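Side-chain contact in afamin (Homo sapiens, PDB 6FAK), which carries hydrophobic molecules in body fluids, binds vitamin E and keeps lipidated Wnt proteins soluble and active: residues Leu158-Ala161 against Val162-Glu166. Residues are numbered along the deposited sequence; the frame is centred on the assembly and turned at random.
Sequences LTVA and VHFEE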
ATOM      1  N   LEU A 158      -7.031 -13.335  -4.546  1.00 28.95           N
ATOM      2  CA  LEU A 158      -7.882 -14.555  -4.442  1.00 28.99           C
ATOM      3  C   LEU A 158      -8.795 -14.544  -3.190  1.00 29.56           C
ATOM      4  O   LEU A 158      -9.954 -14.953  -3.247  1.00 30.58           O
ATOM      5  CB  LEU A 158      -7.034 -15.813  -4.446  1.00 29.28           C
ATOM      6  CG  LEU A 158      -6.280 -16.138  -5.725  1.00 29.10           C
ATOM      7  CD1 LEU A 158      -5.243 -17.218  -5.445  1.00 29.37           C
ATOM      8  CD2 LEU A 158      -7.190 -16.577  -6.842  1.00 30.37           C
ATOM      9  N   THR A 159      -8.281 -14.097  -2.058  1.00 29.15           N
ATOM     10  CA  THR A 159      -9.095 -13.890  -0.885  1.00 29.94           C
ATOM     11  C   THR A 159     -10.189 -12.841  -1.115  1.00 30.26           C
ATOM     12  O   THR A 159     -11.369 -13.014  -0.681  1.00 30.10           O
ATOM     13  CB  THR A 159      -8.217 -13.503   0.325  1.00 30.01           C
ATOM     14  OG1 THR A 159      -7.333 -14.590   0.613  1.00 30.18           O
ATOM     15  CG2 THR A 159      -9.067 -13.201   1.563  1.00 31.27           C
ATOM     16  N   VAL A 160      -9.803 -11.745  -1.749  1.00 29.65           N
ATOM     17  CA  VAL A 160     -10.754 -10.711  -2.110  1.00 30.95           C
ATOM     18  C   VAL A 160     -11.862 -11.298  -3.023  1.00 31.95           C
ATOM     19  O   VAL A 160     -13.028 -11.043  -2.776  1.00 31.08           O
ATOM     20  CB  VAL A 160     -10.008  -9.449  -2.672  1.00 31.08           C
ATOM     21  CG1 VAL A 160     -10.947  -8.488  -3.373  1.00 33.25           C
ATOM     22  CG2 VAL A 160      -9.339  -8.725  -1.518  1.00 31.06           C
ATOM     23  N   ALA A 161     -11.513 -12.109  -4.026  1.00 32.07           N
ATOM     24  CA  ALA A 161     -12.505 -12.719  -4.933  1.00 34.92           C
ATOM     25  C   ALA A 161     -13.451 -13.620  -4.175  1.00 35.72           C
ATOM     26  O   ALA A 161     -14.661 -13.577  -4.442  1.00 38.76           O
ATOM     27  CB  ALA A 161     -11.837 -13.520  -6.050  1.00 37.01           C
ATOM     28  N   VAL A 162     -12.914 -14.381  -3.230  1.00 34.57           N
ATOM     29  CA  VAL A 162     -13.728 -15.270  -2.373  1.00 37.81           C
ATOM     30  C   VAL A 162     -14.772 -14.465  -1.563  1.00 36.89           C
ATOM     31  O   VAL A 162     -15.946 -14.812  -1.544  1.00 36.67           O
ATOM     32  CB  VAL A 162     -12.848 -16.135  -1.429  1.00 37.85           C
ATOM     33  CG1 VAL A 162     -13.666 -16.780  -0.324  1.00 40.99           C
ATOM     34  CG2 VAL A 162     -12.153 -17.230  -2.227  1.00 37.71           C
ATOM     35  N   HIS A 163     -14.320 -13.420  -0.883  1.00 35.79           N
ATOM     36  CA  HIS A 163     -15.203 -12.570  -0.109  1.00 36.77           C
ATOM     37  C   HIS A 163     -16.220 -11.821  -0.968  1.00 35.75           C
ATOM     38  O   HIS A 163     -17.400 -11.703  -0.573  1.00 33.32           O
ATOM     39  CB  HIS A 163     -14.398 -11.690   0.802  1.00 39.05           C
ATOM     40  CG  HIS A 163     -13.860 -12.460   1.954  1.00 44.81           C
ATOM     41  ND1 HIS A 163     -14.404 -12.373   3.215  1.00 51.94           N
ATOM     42  CD2 HIS A 163     -12.949 -13.459   2.008  1.00 49.87           C
ATOM     43  CE1 HIS A 163     -13.777 -13.213   4.020  1.00 53.15           C
ATOM     44  NE2 HIS A 163     -12.889 -13.884   3.311  1.00 54.98           N
ATOM     45  N   PHE A 164     -15.794 -11.406  -2.162  1.00 34.00           N
ATOM     46  CA  PHE A 164     -16.700 -10.765  -3.075  1.00 38.31           C
ATOM     47  C   PHE A 164     -17.798 -11.744  -3.504  1.00 37.54           C
ATOM     48  O   PHE A 164     -18.961 -11.373  -3.538  1.00 36.87           O
ATOM     49  CB  PHE A 164     -15.976 -10.066  -4.233  1.00 42.36           C
ATOM     50  CG  PHE A 164     -15.741  -8.572  -3.991  1.00 45.95           C
ATOM     51  CD1 PHE A 164     -16.818  -7.697  -3.855  1.00 48.37           C
ATOM     52  CD2 PHE A 164     -14.444  -8.039  -3.910  1.00 49.92           C
ATOM     53  CE1 PHE A 164     -16.605  -6.334  -3.658  1.00 49.99           C
ATOM     54  CE2 PHE A 164     -14.224  -6.667  -3.739  1.00 49.99           C
ATOM     55  CZ  PHE A 164     -15.309  -5.815  -3.593  1.00 46.67           C
ATOM     56  N   GLU A 165     -17.437 -12.992  -3.755  1.00 36.87           N
ATOM     57  CA  GLU A 165     -18.408 -14.027  -4.028  1.00 41.13           C
ATOM     58  C   GLU A 165     -19.429 -14.288  -2.880  1.00 38.42           C
ATOM     59  O   GLU A 165     -20.632 -14.495  -3.136  1.00 39.40           O
ATOM     60  CB  GLU A 165     -17.703 -15.330  -4.455  1.00 46.77           C
ATOM     61  CG  GLU A 165     -18.680 -16.491  -4.615  1.00 49.41           C
ATOM     62  CD  GLU A 165     -18.142 -17.654  -5.426  1.00 58.20           C
ATOM     63  OE1 GLU A 165     -18.987 -18.390  -5.992  1.00 64.41           O
ATOM     64  OE2 GLU A 165     -16.905 -17.843  -5.497  1.00 52.75           O
ATOM     65  N   GLU A 166     -18.958 -14.320  -1.646  1.00 36.05           N
ATOM     66  CA  GLU A 166     -19.844 -14.419  -0.489  1.00 38.74           C
ATOM     67  C   GLU A 166     -20.807 -13.196  -0.394  1.00 36.43           C
ATOM     68  O   GLU A 166     -21.941 -13.340   0.068  1.00 39.54           O
ATOM     69  CB  GLU A 166     -19.067 -14.505   0.833  1.00 44.10           C
ATOM     70  CG  GLU A 166     -18.015 -15.614   0.995  1.00 58.32           C
ATOM     71  CD  GLU A 166     -18.357 -16.975   0.385  1.00 77.00           C
ATOM     72  OE1 GLU A 166     -19.536 -17.419   0.432  1.00 99.38           O
ATOM     73  OE2 GLU A 166     -17.413 -17.632  -0.115  1.00 87.55           O
TER
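Val-160 and Phe-164 make the main apolar contact on this turn of helix 154-171. They lie side by side and point the same way. Val-160 CG1 meets the edge of the Phe-164 ring in its plane, 3.6 Å from Phe-164 CD2. This methyl is anti to the backbone N of Val-160 (chi1 166°), which carries it toward the next turn. Thr-159 and His-163, the pair one residue earlier, also lie side by side, with Thr-159 CG2 3.9 Å from His-163 CD2. The His-163 ring also turns its edge to Thr-159 O, which lies near the ring plane, 3.2 Å from His-163 CD2.

Four i to i+4 backbone hydrogen bonds run through this turn, and two of them join these same pairs. Phe-164 N to Val-160 O is 2.9 Å, and His-163 N to Thr-159 O is 3.0 Å and nearly straight at 170°. Val-162 N to Leu-158 O and Glu-165 N to Ala-161 O complete the set.

The polar ends are held from outside. Thr-159 OG1 bonds to the carbonyl of Pro-155. Phe-164 packs on helix 177-209 and its ring meets Phe-141 of helix 134-148. With an alanine at Phe-164, Val-160 CG1 would probably lose its ring partner, and a gap would open toward helix 177-209 and Phe-141.

The chemistry is that of a helix with distinct sides in the first albumin domain. Val-160 and Phe-164 join it to helix 177-209 by apolar packing, while His-163 NE2 ties it to Glu-288 by a hydrogen bond, and Glu-165 to Arg-134 of helix 134-148 by a salt bridge.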